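Local coordinates for collagen adhesin protein (Enterococcus faecalis, PDB 2Z1P) that probably binds collagen as a cell-wall-anchored surface adhesin of the bacterium, this chain being its ligand-binding part, which holds an Ig-like and a collagen-binding region, at residues 19-24 with 41-46; 189-194 with 242-247; 274-279 with 292-297. All coordinates share one frame; numbering follows the deposited sequence.

Contact 1: 19-24 with 41-46; sequences IVDKVE and SFSDKE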
ATOM      1  N   ILE A  19     -29.445   9.566  -7.772  1.00 75.07           N
ATOM      2  CA  ILE A  19     -28.739   8.392  -8.272  1.00 75.07           C
ATOM      3  C   ILE A  19     -27.754   7.813  -7.263  1.00 75.07           C
ATOM      4  O   ILE A  19     -27.777   6.611  -6.992  1.00 75.07           O
ATOM      5  CB  ILE A  19     -27.992   8.723  -9.587  1.00 65.71           C
ATOM      6  CG1 ILE A  19     -29.009   8.938 -10.707  1.00 65.71           C
ATOM      7  CG2 ILE A  19     -27.041   7.596  -9.957  1.00 65.71           C
ATOM      8  CD1 ILE A  19     -28.556   9.933 -11.760  1.00 65.71           C
ATOM      9  N   VAL A  20     -26.897   8.665  -6.701  1.00 51.90           N
ATOM     10  CA  VAL A  20     -25.895   8.221  -5.728  1.00 51.90           C
ATOM     11  C   VAL A  20     -26.533   7.614  -4.476  1.00 51.90           C
ATOM     12  O   VAL A  20     -27.266   8.292  -3.757  1.00 51.90           O
ATOM     13  CB  VAL A  20     -24.992   9.385  -5.308  1.00 35.81           C
ATOM     14  CG1 VAL A  20     -23.764   8.851  -4.615  1.00 35.81           C
ATOM     15  CG2 VAL A  20     -24.626  10.214  -6.523  1.00 35.81           C
ATOM     16  N   ASP A  21     -26.253   6.337  -4.222  1.00 54.61           N
ATOM     17  CA  ASP A  21     -26.813   5.637  -3.066  1.00 54.61           C
ATOM     18  C   ASP A  21     -25.958   5.721  -1.808  1.00 54.61           C
ATOM     19  O   ASP A  21     -26.487   5.769  -0.698  1.00 54.61           O
ATOM     20  CB  ASP A  21     -27.071   4.177  -3.416  1.00 61.98           C
ATOM     21  CG  ASP A  21     -28.155   4.025  -4.451  1.00 61.98           C
ATOM     22  OD1 ASP A  21     -29.346   3.924  -4.076  1.00 61.98           O
ATOM     23  OD2 ASP A  21     -27.814   4.038  -5.651  1.00 61.98           O
ATOM     24  N   LYS A  22     -24.639   5.723  -1.977  1.00 46.10           N
ATOM     25  CA  LYS A  22     -23.736   5.842  -0.838  1.00 46.10           C
ATOM     26  C   LYS A  22     -22.265   5.886  -1.232  1.00 46.10           C
ATOM     27  O   LYS A  22     -21.868   5.370  -2.276  1.00 46.10           O
ATOM     28  CB  LYS A  22     -23.974   4.710   0.186  1.00 70.18           C
ATOM     29  CG  LYS A  22     -23.507   3.332  -0.223  1.00 70.18           C
ATOM     30  CD  LYS A  22     -23.799   2.270   0.850  1.00 70.18           C
ATOM     31  CE  LYS A  22     -23.169   2.637   2.195  1.00 70.18           C
ATOM     32  NZ  LYS A  22     -23.390   1.582   3.233  1.00 70.18           N
ATOM     33  N   VAL A  23     -21.481   6.557  -0.390  1.00 58.49           N
ATOM     34  CA  VAL A  23     -20.030   6.695  -0.533  1.00 58.49           C
ATOM     35  C   VAL A  23     -19.532   6.216   0.828  1.00 58.49           C
ATOM     36  O   VAL A  23     -19.473   6.964   1.797  1.00 58.49           O
ATOM     37  CB  VAL A  23     -19.601   8.167  -0.807  1.00 42.94           C
ATOM     38  CG1 VAL A  23     -20.467   9.128  -0.019  1.00 42.94           C
ATOM     39  CG2 VAL A  23     -18.132   8.360  -0.457  1.00 42.94           C
ATOM     40  N   GLU A  24     -19.188   4.941   0.877  1.00 51.41           N
ATOM     41  CA  GLU A  24     -18.768   4.286   2.091  1.00 51.41           C
ATOM     42  C   GLU A  24     -17.279   4.013   2.233  1.00 51.41           C
ATOM     43  O   GLU A  24     -16.608   3.579   1.292  1.00 51.41           O
ATOM     44  CB  GLU A  24     -19.564   2.989   2.184  1.00 65.88           C
ATOM     45  CG  GLU A  24     -19.003   1.901   3.047  1.00 65.88           C
ATOM     46  CD  GLU A  24     -19.605   0.556   2.689  1.00 65.88           C
ATOM     47  OE1 GLU A  24     -19.384  -0.411   3.445  1.00 65.88           O
ATOM     48  OE2 GLU A  24     -20.296   0.459   1.646  1.00 65.88           O
ATOM     49  N   SER A  41     -21.522   3.581  -4.488  1.00 46.57           N
ATOM     50  CA  SER A  41     -22.503   2.770  -5.195  1.00 46.57           C
ATOM     51  C   SER A  41     -23.573   3.680  -5.807  1.00 46.57           C
ATOM     52  O   SER A  41     -23.839   4.759  -5.281  1.00 46.57           O
ATOM     53  CB  SER A  41     -23.155   1.792  -4.221  1.00 58.43           C
ATOM     54  OG  SER A  41     -22.181   1.007  -3.560  1.00 58.43           O
ATOM     55  N   PHE A  42     -24.181   3.268  -6.917  1.00 61.88           N
ATOM     56  CA  PHE A  42     -25.225   4.083  -7.535  1.00 61.88           C
ATOM     57  C   PHE A  42     -26.323   3.228  -8.141  1.00 61.88           C
ATOM     58  O   PHE A  42     -26.084   2.094  -8.559  1.00 61.88           O
ATOM     59  CB  PHE A  42     -24.635   5.002  -8.601  1.00 65.84           C
ATOM     60  CG  PHE A  42     -23.799   4.289  -9.605  1.00 65.84           C
ATOM     61  CD1 PHE A  42     -24.363   3.347 -10.460  1.00 65.84           C
ATOM     62  CD2 PHE A  42     -22.432   4.542  -9.686  1.00 65.84           C
ATOM     63  CE1 PHE A  42     -23.586   2.666 -11.379  1.00 65.84           C
ATOM     64  CE2 PHE A  42     -21.640   3.866 -10.604  1.00 65.84           C
ATOM     65  CZ  PHE A  42     -22.220   2.924 -11.453  1.00 65.84           C
ATOM     66  N   SER A  43     -27.529   3.789  -8.183  1.00 65.69           N
ATOM     67  CA  SER A  43     -28.709   3.105  -8.716  1.00 65.69           C
ATOM     68  C   SER A  43     -29.572   4.065  -9.527  1.00 65.69           C
ATOM     69  O   SER A  43     -29.647   5.263  -9.230  1.00 65.69           O
ATOM     70  CB  SER A  43     -29.567   2.534  -7.577  1.00 67.83           C
ATOM     71  OG  SER A  43     -28.822   1.662  -6.743  1.00 67.83           O
ATOM     72  N   ASP A  44     -30.220   3.537 -10.558  1.00 64.12           N
ATOM     73  CA  ASP A  44     -31.088   4.363 -11.374  1.00 64.12           C
ATOM     74  C   ASP A  44     -32.404   4.438 -10.611  1.00 64.12           C
ATOM     75  O   ASP A  44     -33.042   3.415 -10.322  1.00 64.12           O
ATOM     76  CB  ASP A  44     -31.287   3.746 -12.766  1.00 71.99           C
ATOM     77  CG  ASP A  44     -30.832   4.675 -13.897  1.00 71.99           C
ATOM     78  OD1 ASP A  44     -30.909   4.262 -15.074  1.00 71.99           O
ATOM     79  OD2 ASP A  44     -30.399   5.814 -13.614  1.00 71.99           O
ATOM     80  N   LYS A  45     -32.784   5.663 -10.260  1.00 73.01           N
ATOM     81  CA  LYS A  45     -34.007   5.905  -9.514  1.00 73.01           C
ATOM     82  C   LYS A  45     -35.124   6.423 -10.437  1.00 73.01           C
ATOM     83  O   LYS A  45     -34.859   6.993 -11.504  1.00 73.01           O
ATOM     84  CB  LYS A  45     -33.719   6.887  -8.362  1.00 50.93           C
ATOM     85  CG  LYS A  45     -34.018   6.319  -6.968  1.00 50.93           C
ATOM     86  CD  LYS A  45     -33.351   4.954  -6.731  1.00 50.93           C
ATOM     87  CE  LYS A  45     -32.038   5.060  -5.954  1.00 50.93           C
ATOM     88  NZ  LYS A  45     -31.001   5.912  -6.615  1.00 50.93           N
ATOM     89  N   GLU A  46     -36.367   6.197 -10.021  1.00 57.70           N
ATOM     90  CA  GLU A  46     -37.533   6.597 -10.791  1.00 57.70           C
ATOM     91  C   GLU A  46     -37.501   8.063 -11.202  1.00 57.70           C
ATOM     92  O   GLU A  46     -37.468   8.376 -12.398  1.00 57.70           O
ATOM     93  CB  GLU A  46     -38.803   6.281  -9.996  1.00 68.73           C
ATOM     94  CG  GLU A  46     -39.071   4.778  -9.866  1.00 68.73           C
ATOM     95  CD  GLU A  46     -40.358   4.452  -9.120  1.00 68.73           C
ATOM     96  OE1 GLU A  46     -40.407   4.638  -7.889  1.00 68.73           O
ATOM     97  OE2 GLU A  46     -41.327   4.008  -9.769  1.00 68.73           O
TER
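Asp-21 has its CG beside its own backbone N (chi1 -66°), and Ser-43 has OG in the matching place (chi1 -56°). These torsions bring the carboxylate and the hydroxyl together across the strand pair. The hydroxyl of Ser-43 donates to Asp-21 through OG and OD2, 2.8 Å apart. It reaches OD2 from above the carboxylate plane, well out of it. Lys-45 folds back toward Asp-21 from the opposite direction, its chain bent at three successive torsions. Its ammonium group forms a long salt bridge with the other carboxylate oxygen, NZ of Lys-45 to OD1 of Asp-21 at 3.6 Å. The same NZ bonds to the carbonyl of Ser-43, to that of Ser-18, and weakly to that of Ile-19. The lysine thus gathers carbonyls where the strand pair runs out, and its charge probably offsets that of Asp-21.

Backbone hydrogen bonds hold the two segments together. The N of Ser-43 gives an almost straight bond to O of Ile-19, 3.1 Å long. Ser-41 is gripped twice: its O accepts from N of Asp-21 at 3.1 Å, and its N donates to O of Lys-22 at 2.9 Å.

The apolar side is small. CG2 of Ile-19 lies alongside CB of Phe-42 at 3.8 Å, the two side chains pointing the same way. Beyond CB the side chain of Phe-42 leads away from the contact and touches Phe-110 of strand 107-116.

Strand 20-25 is an outermost strand of its four-stranded sheet within this chain. It runs antiparallel to strand 35-43. Val-20 faces Phe-42 as a non-hydrogen-bonded pair, but Asp-21 and Lys-22 both face Ser-41. This is a classic beta bulge at the edge of a sheet in the Ig-like part of the adhesin.

Contact 2: 189-194 with 242-247; sequences DISIAD and NLRFYR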
ATOM      1  N   ASP A 189      26.044 -16.870  10.927  1.00 50.15           N
ATOM      2  CA  ASP A 189      25.598 -16.093   9.781  1.00 50.15           C
ATOM      3  C   ASP A 189      24.116 -15.928   9.995  1.00 50.15           C
ATOM      4  O   ASP A 189      23.555 -16.588  10.866  1.00 50.15           O
ATOM      5  CB  ASP A 189      25.825 -16.877   8.496  1.00 53.14           C
ATOM      6  CG  ASP A 189      27.245 -16.781   7.999  1.00 53.14           C
ATOM      7  OD1 ASP A 189      28.096 -16.233   8.725  1.00 53.14           O
ATOM      8  OD2 ASP A 189      27.510 -17.257   6.878  1.00 53.14           O
ATOM      9  N   ILE A 190      23.481 -15.044   9.234  1.00 34.70           N
ATOM     10  CA  ILE A 190      22.044 -14.866   9.361  1.00 34.70           C
ATOM     11  C   ILE A 190      21.458 -15.223   8.013  1.00 34.70           C
ATOM     12  O   ILE A 190      21.727 -14.579   6.996  1.00 34.70           O
ATOM     13  CB  ILE A 190      21.668 -13.440   9.718  1.00 24.86           C
ATOM     14  CG1 ILE A 190      22.372 -13.021  11.013  1.00 24.86           C
ATOM     15  CG2 ILE A 190      20.167 -13.356   9.908  1.00 24.86           C
ATOM     16  CD1 ILE A 190      22.381 -11.518  11.248  1.00 24.86           C
ATOM     17  N   SER A 191      20.644 -16.263   8.015  1.00 41.74           N
ATOM     18  CA  SER A 191      20.061 -16.747   6.788  1.00 41.74           C
ATOM     19  C   SER A 191      18.585 -16.424   6.677  1.00 41.74           C
ATOM     20  O   SER A 191      17.799 -16.742   7.563  1.00 41.74           O
ATOM     21  CB  SER A 191      20.259 -18.262   6.710  1.00 57.38           C
ATOM     22  OG  SER A 191      21.246 -18.696   7.638  1.00 57.38           O
ATOM     23  N   ILE A 192      18.210 -15.796   5.577  1.00 31.11           N
ATOM     24  CA  ILE A 192      16.814 -15.477   5.356  1.00 31.11           C
ATOM     25  C   ILE A 192      16.388 -16.056   4.015  1.00 31.11           C
ATOM     26  O   ILE A 192      17.037 -15.840   2.999  1.00 31.11           O
ATOM     27  CB  ILE A 192      16.560 -13.941   5.363  1.00 38.33           C
ATOM     28  CG1 ILE A 192      16.863 -13.372   6.759  1.00 38.33           C
ATOM     29  CG2 ILE A 192      15.106 -13.642   4.972  1.00 38.33           C
ATOM     30  CD1 ILE A 192      16.794 -11.864   6.856  1.00 38.33           C
ATOM     31  N   ALA A 193      15.310 -16.824   4.033  1.00 37.90           N
ATOM     32  CA  ALA A 193      14.774 -17.415   2.823  1.00 37.90           C
ATOM     33  C   ALA A 193      13.464 -16.665   2.587  1.00 37.90           C
ATOM     34  O   ALA A 193      12.522 -16.785   3.368  1.00 37.90           O
ATOM     35  CB  ALA A 193      14.523 -18.887   3.034  1.00 38.80           C
ATOM     36  N   ASP A 194      13.401 -15.869   1.530  1.00 34.82           N
ATOM     37  CA  ASP A 194      12.193 -15.109   1.288  1.00 34.82           C
ATOM     38  C   ASP A 194      11.426 -15.609   0.075  1.00 34.82           C
ATOM     39  O   ASP A 194      11.985 -15.810  -1.004  1.00 34.82           O
ATOM     40  CB  ASP A 194      12.541 -13.624   1.137  1.00 45.90           C
ATOM     41  CG  ASP A 194      11.324 -12.713   1.283  1.00 45.90           C
ATOM     42  OD1 ASP A 194      10.356 -12.885   0.512  1.00 45.90           O
ATOM     43  OD2 ASP A 194      11.337 -11.819   2.158  1.00 45.90           O
ATOM     44  N   ASN A 242      17.158 -15.510  -1.251  1.00 40.31           N
ATOM     45  CA  ASN A 242      17.784 -15.968  -0.015  1.00 40.31           C
ATOM     46  C   ASN A 242      18.777 -14.876   0.375  1.00 40.31           C
ATOM     47  O   ASN A 242      19.615 -14.474  -0.428  1.00 40.31           O
ATOM     48  CB  ASN A 242      18.526 -17.294  -0.224  1.00 45.23           C
ATOM     49  CG  ASN A 242      17.620 -18.402  -0.721  1.00 45.23           C
ATOM     50  OD1 ASN A 242      16.525 -18.609  -0.201  1.00 45.23           O
ATOM     51  ND2 ASN A 242      18.082 -19.130  -1.725  1.00 45.23           N
ATOM     52  N   LEU A 243      18.677 -14.384   1.602  1.00 46.06           N
ATOM     53  CA  LEU A 243      19.564 -13.325   2.036  1.00 46.06           C
ATOM     54  C   LEU A 243      20.447 -13.755   3.193  1.00 46.06           C
ATOM     55  O   LEU A 243      19.960 -14.218   4.233  1.00 46.06           O
ATOM     56  CB  LEU A 243      18.740 -12.104   2.427  1.00 35.37           C
ATOM     57  CG  LEU A 243      19.536 -10.883   2.878  1.00 35.37           C
ATOM     58  CD1 LEU A 243      20.592 -10.534   1.838  1.00 35.37           C
ATOM     59  CD2 LEU A 243      18.577  -9.722   3.096  1.00 35.37           C
ATOM     60  N   ARG A 244      21.752 -13.606   3.015  1.00 39.49           N
ATOM     61  CA  ARG A 244      22.678 -13.996   4.062  1.00 39.49           C
ATOM     62  C   ARG A 244      23.586 -12.862   4.469  1.00 39.49           C
ATOM     63  O   ARG A 244      24.177 -12.185   3.633  1.00 39.49           O
ATOM     64  CB  ARG A 244      23.526 -15.185   3.616  1.00 57.67           C
ATOM     65  CG  ARG A 244      24.605 -15.568   4.610  1.00 57.67           C
ATOM     66  CD  ARG A 244      25.488 -16.666   4.047  1.00 57.67           C
ATOM     67  NE  ARG A 244      24.782 -17.940   3.942  1.00 57.67           N
ATOM     68  CZ  ARG A 244      24.579 -18.762   4.967  1.00 57.67           C
ATOM     69  NH1 ARG A 244      25.033 -18.446   6.172  1.00 57.67           N
ATOM     70  NH2 ARG A 244      23.912 -19.898   4.798  1.00 57.67           N
ATOM     71  N   PHE A 245      23.674 -12.662   5.776  1.00 34.39           N
ATOM     72  CA  PHE A 245      24.532 -11.641   6.363  1.00 34.39           C
ATOM     73  C   PHE A 245      25.650 -12.435   7.028  1.00 34.39           C
ATOM     74  O   PHE A 245      25.379 -13.344   7.810  1.00 34.39           O
ATOM     75  CB  PHE A 245      23.771 -10.844   7.435  1.00 35.66           C
ATOM     76  CG  PHE A 245      22.603 -10.062   6.908  1.00 35.66           C
ATOM     77  CD1 PHE A 245      22.756  -8.739   6.528  1.00 35.66           C
ATOM     78  CD2 PHE A 245      21.339 -10.643   6.817  1.00 35.66           C
ATOM     79  CE1 PHE A 245      21.670  -7.991   6.070  1.00 35.66           C
ATOM     80  CE2 PHE A 245      20.248  -9.908   6.361  1.00 35.66           C
ATOM     81  CZ  PHE A 245      20.418  -8.571   5.987  1.00 35.66           C
ATOM     82  N   TYR A 246      26.900 -12.106   6.719  1.00 57.65           N
ATOM     83  CA  TYR A 246      28.026 -12.820   7.310  1.00 57.65           C
ATOM     84  C   TYR A 246      28.205 -12.463   8.790  1.00 57.65           C
ATOM     85  O   TYR A 246      28.161 -11.295   9.166  1.00 57.65           O
ATOM     86  CB  TYR A 246      29.294 -12.545   6.492  1.00 45.33           C
ATOM     87  CG  TYR A 246      29.212 -13.146   5.102  1.00 45.33           C
ATOM     88  CD1 TYR A 246      28.752 -14.450   4.919  1.00 45.33           C
ATOM     89  CD2 TYR A 246      29.585 -12.417   3.975  1.00 45.33           C
ATOM     90  CE1 TYR A 246      28.660 -15.007   3.651  1.00 45.33           C
ATOM     91  CE2 TYR A 246      29.501 -12.966   2.695  1.00 45.33           C
ATOM     92  CZ  TYR A 246      29.035 -14.261   2.543  1.00 45.33           C
ATOM     93  OH  TYR A 246      28.914 -14.803   1.283  1.00 45.33           O
ATOM     94  N   ARG A 247      28.390 -13.488   9.616  1.00 46.63           N
ATOM     95  CA  ARG A 247      28.532 -13.354  11.064  1.00 46.63           C
ATOM     96  C   ARG A 247      29.439 -12.259  11.632  1.00 46.63           C
ATOM     97  O   ARG A 247      29.056 -11.533  12.548  1.00 46.63           O
ATOM     98  CB  ARG A 247      28.953 -14.699  11.644  1.00 67.26           C
ATOM     99  CG  ARG A 247      29.022 -14.722  13.153  1.00 67.26           C
ATOM    100  CD  ARG A 247      30.420 -14.442  13.688  1.00 67.26           C
ATOM    101  NE  ARG A 247      30.423 -14.373  15.150  1.00 67.26           N
ATOM    102  CZ  ARG A 247      31.523 -14.360  15.903  1.00 67.26           C
ATOM    103  NH1 ARG A 247      32.714 -14.416  15.326  1.00 67.26           N
ATOM    104  NH2 ARG A 247      31.439 -14.280  17.232  1.00 67.26           N
TER
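This is an antiparallel strand pair inside a five-stranded sheet of the collagen-binding region. Strand 190-196 meets strand 240-245, and a salt bridge closes the end where the first begins. Four backbone hydrogen bonds join them. Ile-190 and Phe-245 exchange two, from N of Ile-190 to O of Phe-245 at 2.9 Å and from N of Phe-245 back to O of Ile-190 at 3.0 Å. Ile-192 and Leu-243 exchange the other two in the same way.

One face is apolar. The Phe-245 ring takes CD1 of Ile-192 at its edge, 4.0 Å from CE2. CB of Ile-190 lies equally near CD2 of that ring. Ile-192 and Leu-243 meet beside them through their CB atoms. This face turns inward: Leu-243 and Phe-245 both reach Val-257 of strand 254-263, in the other five-stranded sheet. Such packing of two antiparallel sheets is a beta sandwich. The Phe-245 ring also meets the rings of Phe-225 and Phe-255.

The other face carries Ser-191, Ala-193, Asn-242 and Arg-244 and is more polar. Arg-244 leaves the backbone with CG anti to N (chi1 175°), then bends at chi3, which turns its guanidinium back to Asp-189. NH1 of Arg-244 is 2.8 Å from OD2 of Asp-189; the salt bridge includes a weak, bent hydrogen bond. The two flat groups are inclined by 60°. The other oxygen, OD1 of Asp-189, accepts a nearly straight bond from backbone N of Arg-247 at 2.9 Å. OD2 also lies at the edge of the Tyr-246 ring, 3.6 Å from CD1.

Contact 3: 274-279 with 292-297; sequences ENSYDI and KNTSQV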
ATOM      1  N   GLU A 274       1.273 -10.153   0.208  1.00 41.82           N
ATOM      2  CA  GLU A 274       2.032 -10.798   1.265  1.00 41.82           C
ATOM      3  C   GLU A 274       3.480 -11.154   0.963  1.00 41.82           C
ATOM      4  O   GLU A 274       3.917 -11.188  -0.187  1.00 41.82           O
ATOM      5  CB  GLU A 274       1.291 -12.046   1.692  1.00 70.45           C
ATOM      6  CG  GLU A 274      -0.149 -11.766   1.955  1.00 70.45           C
ATOM      7  CD  GLU A 274      -0.936 -13.014   2.159  1.00 70.45           C
ATOM      8  OE1 GLU A 274      -2.121 -12.901   2.517  1.00 70.45           O
ATOM      9  OE2 GLU A 274      -0.380 -14.111   1.956  1.00 70.45           O
ATOM     10  N   ASN A 275       4.231 -11.402   2.026  1.00 51.55           N
ATOM     11  CA  ASN A 275       5.612 -11.808   1.888  1.00 51.55           C
ATOM     12  C   ASN A 275       5.973 -12.635   3.112  1.00 51.55           C
ATOM     13  O   ASN A 275       5.771 -12.214   4.241  1.00 51.55           O
ATOM     14  CB  ASN A 275       6.523 -10.595   1.733  1.00 44.26           C
ATOM     15  CG  ASN A 275       7.912 -10.974   1.249  1.00 44.26           C
ATOM     16  OD1 ASN A 275       8.638 -10.155   0.700  1.00 44.26           O
ATOM     17  ND2 ASN A 275       8.285 -12.223   1.458  1.00 44.26           N
ATOM     18  N   SER A 276       6.475 -13.838   2.872  1.00 40.75           N
ATOM     19  CA  SER A 276       6.829 -14.738   3.947  1.00 40.75           C
ATOM     20  C   SER A 276       8.329 -14.945   4.009  1.00 40.75           C
ATOM     21  O   SER A 276       9.024 -14.836   2.996  1.00 40.75           O
ATOM     22  CB  SER A 276       6.127 -16.061   3.724  1.00 51.61           C
ATOM     23  OG  SER A 276       4.753 -15.816   3.507  1.00 51.61           O
ATOM     24  N   TYR A 277       8.836 -15.251   5.198  1.00 39.68           N
ATOM     25  CA  TYR A 277      10.269 -15.445   5.349  1.00 39.68           C
ATOM     26  C   TYR A 277      10.591 -16.551   6.330  1.00 39.68           C
ATOM     27  O   TYR A 277       9.793 -16.871   7.208  1.00 39.68           O
ATOM     28  CB  TYR A 277      10.916 -14.147   5.849  1.00 46.83           C
ATOM     29  CG  TYR A 277      10.565 -13.813   7.282  1.00 46.83           C
ATOM     30  CD1 TYR A 277      11.166 -14.489   8.347  1.00 46.83           C
ATOM     31  CD2 TYR A 277       9.579 -12.887   7.571  1.00 46.83           C
ATOM     32  CE1 TYR A 277      10.786 -14.253   9.659  1.00 46.83           C
ATOM     33  CE2 TYR A 277       9.191 -12.642   8.880  1.00 46.83           C
ATOM     34  CZ  TYR A 277       9.794 -13.330   9.922  1.00 46.83           C
ATOM     35  OH  TYR A 277       9.391 -13.095  11.218  1.00 46.83           O
ATOM     36  N   ASP A 278      11.769 -17.136   6.172  1.00 45.88           N
ATOM     37  CA  ASP A 278      12.226 -18.155   7.101  1.00 45.88           C
ATOM     38  C   ASP A 278      13.630 -17.711   7.458  1.00 45.88           C
ATOM     39  O   ASP A 278      14.508 -17.629   6.596  1.00 45.88           O
ATOM     40  CB  ASP A 278      12.262 -19.540   6.467  1.00 68.54           C
ATOM     41  CG  ASP A 278      12.465 -20.632   7.497  1.00 68.54           C
ATOM     42  OD1 ASP A 278      11.587 -21.509   7.609  1.00 68.54           O
ATOM     43  OD2 ASP A 278      13.494 -20.610   8.206  1.00 68.54           O
ATOM     44  N   ILE A 279      13.838 -17.410   8.732  1.00 29.98           N
ATOM     45  CA  ILE A 279      15.137 -16.939   9.163  1.00 29.98           C
ATOM     46  C   ILE A 279      15.793 -17.839  10.195  1.00 29.98           C
ATOM     47  O   ILE A 279      15.148 -18.388  11.088  1.00 29.98           O
ATOM     48  CB  ILE A 279      15.030 -15.501   9.726  1.00 36.20           C
ATOM     49  CG1 ILE A 279      16.392 -14.819   9.694  1.00 36.20           C
ATOM     50  CG2 ILE A 279      14.503 -15.534  11.144  1.00 36.20           C
ATOM     51  CD1 ILE A 279      16.351 -13.342  10.021  1.00 36.20           C
ATOM     52  N   LYS A 292       9.806 -17.847  11.235  1.00 40.72           N
ATOM     53  CA  LYS A 292       9.246 -17.604   9.929  1.00 40.72           C
ATOM     54  C   LYS A 292       7.924 -16.885  10.180  1.00 40.72           C
ATOM     55  O   LYS A 292       7.430 -16.860  11.307  1.00 40.72           O
ATOM     56  CB  LYS A 292       9.029 -18.933   9.201  1.00 56.15           C
ATOM     57  CG  LYS A 292       8.099 -19.877   9.922  1.00 56.15           C
ATOM     58  CD  LYS A 292       8.322 -21.309   9.489  1.00 56.15           C
ATOM     59  CE  LYS A 292       9.690 -21.809   9.932  1.00 56.15           C
ATOM     60  NZ  LYS A 292       9.938 -23.233   9.548  1.00 56.15           N
ATOM     61  N   ASN A 293       7.360 -16.289   9.135  1.00 43.88           N
ATOM     62  CA  ASN A 293       6.106 -15.582   9.272  1.00 43.88           C
ATOM     63  C   ASN A 293       5.741 -14.983   7.937  1.00 43.88           C
ATOM     64  O   ASN A 293       6.540 -15.017   6.998  1.00 43.88           O
ATOM     65  CB  ASN A 293       6.249 -14.488  10.325  1.00 40.09           C
ATOM     66  CG  ASN A 293       4.932 -13.844  10.675  1.00 40.09           C
ATOM     67  OD1 ASN A 293       3.902 -14.507  10.717  1.00 40.09           O
ATOM     68  ND2 ASN A 293       4.958 -12.549  10.948  1.00 40.09           N
ATOM     69  N   THR A 294       4.530 -14.443   7.863  1.00 45.30           N
ATOM     70  CA  THR A 294       4.018 -13.815   6.649  1.00 45.30           C
ATOM     71  C   THR A 294       3.522 -12.413   6.950  1.00 45.30           C
ATOM     72  O   THR A 294       2.642 -12.231   7.786  1.00 45.30           O
ATOM     73  CB  THR A 294       2.843 -14.605   6.067  1.00 47.50           C
ATOM     74  OG1 THR A 294       3.290 -15.897   5.657  1.00 47.50           O
ATOM     75  CG2 THR A 294       2.257 -13.884   4.869  1.00 47.50           C
ATOM     76  N   SER A 295       4.084 -11.425   6.263  1.00 44.99           N
ATOM     77  CA  SER A 295       3.690 -10.036   6.454  1.00 44.99           C
ATOM     78  C   SER A 295       2.567  -9.701   5.517  1.00 44.99           C
ATOM     79  O   SER A 295       2.519 -10.188   4.392  1.00 44.99           O
ATOM     80  CB  SER A 295       4.851  -9.091   6.167  1.00 45.51           C
ATOM     81  OG  SER A 295       5.789  -9.122   7.219  1.00 45.51           O
ATOM     82  N   GLN A 296       1.670  -8.847   5.979  1.00 45.63           N
ATOM     83  CA  GLN A 296       0.545  -8.435   5.161  1.00 45.63           C
ATOM     84  C   GLN A 296       0.600  -6.944   4.881  1.00 45.63           C
ATOM     85  O   GLN A 296       1.195  -6.177   5.639  1.00 45.63           O
ATOM     86  CB  GLN A 296      -0.758  -8.749   5.882  1.00 71.67           C
ATOM     87  CG  GLN A 296      -0.972 -10.211   6.161  1.00 71.67           C
ATOM     88  CD  GLN A 296      -2.106 -10.779   5.345  1.00 71.67           C
ATOM     89  OE1 GLN A 296      -2.495 -11.928   5.532  1.00 71.67           O
ATOM     90  NE2 GLN A 296      -2.646  -9.977   4.432  1.00 71.67           N
ATOM     91  N   VAL A 297      -0.010  -6.541   3.778  1.00 47.90           N
ATOM     92  CA  VAL A 297      -0.095  -5.133   3.412  1.00 47.90           C
ATOM     93  C   VAL A 297      -1.473  -4.999   2.787  1.00 47.90           C
ATOM     94  O   VAL A 297      -1.733  -5.577   1.735  1.00 47.90           O
ATOM     95  CB  VAL A 297       0.971  -4.710   2.367  1.00 33.91           C
ATOM     96  CG1 VAL A 297       0.720  -3.265   1.933  1.00 33.91           C
ATOM     97  CG2 VAL A 297       2.368  -4.835   2.950  1.00 33.91           C
TER
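Backbone hydrogen bonds come first in joining 274-279 to 292-297. Asn-275 and Ser-295 exchange two: N of Ser-295 gives the shorter, 2.7 Å to O of Asn-275, and O of Ser-295 accepts from N of Asn-275 at 3.2 Å. Tyr-277 and Asn-293 form the next hydrogen-bonded pair, with N of Tyr-277 2.9 Å from O of Asn-293.

Polar side chains meet on the face of Ser-276, Thr-294, Asp-278 and Lys-292. OG of Ser-276 and OG1 of Thr-294 share a hydrogen bond of 2.6 Å. Both oxygens lie beside their own backbone N (chi1 -51° and -64°), which points them at one another. Toward one end Lys-292 and Asp-278 run alongside each other. The lysine chain bends at chi3, and its NZ makes a salt bridge of 3.1 Å with OD1 of Asp-278. OD2 of the same carboxylate accepts from the amide of Asn-290.

The two strands are the arms of a beta hairpin, 272-281 and 289-298. The second arm is an outermost strand of a five-stranded sheet in the collagen-binding region. The first arm continues that sheet to strand 190-196.

Ring packing occupies the opposite face. Tyr-277 sets its ring across the neighbouring strand, with backbone N of Asn-293 3.9 Å above the ring plane and over its centre. Its hydroxyl end reaches CB of Asn-293, 3.6 Å from OH. The ring also meets Phe-160 edge-to-face. A separate carbon-to-carbon contact lies on the face of Ser-276 and Thr-294, where methyl CG2 of Thr-294 packs on CB of Glu-274 at 3.8 Å.

Buried polar groups lie on the Tyr-277 face too. Asn-275 bonds through its amide to Asp-194 and Lys-162. OG of Ser-295 bonds to the backbone O of Lys-162.

Overall arrangement
The contacts follow one another along the chain. Contact 1 comes first, in the Ig-like part. Contacts 2 and 3 come later, in one sheet of the collagen-binding region. Strands 190-196 and 272-281 are neighbours there, so the two contacts touch, with centres 15 Å apart. Backbone N of Ala-193 probably bonds to O of Asp-278, and Ile-192 packs on Ile-279. Together they span four of the five strands, from 240-245 to the outermost 289-298. Contact 1 lies on the opposite side of the chain's centre, its centre 53 Å from that of contact 2 and 40 Å from that of contact 3. This piece of the adhesin is thus elongated, with these Ig-like and collagen-binding contacts set well apart.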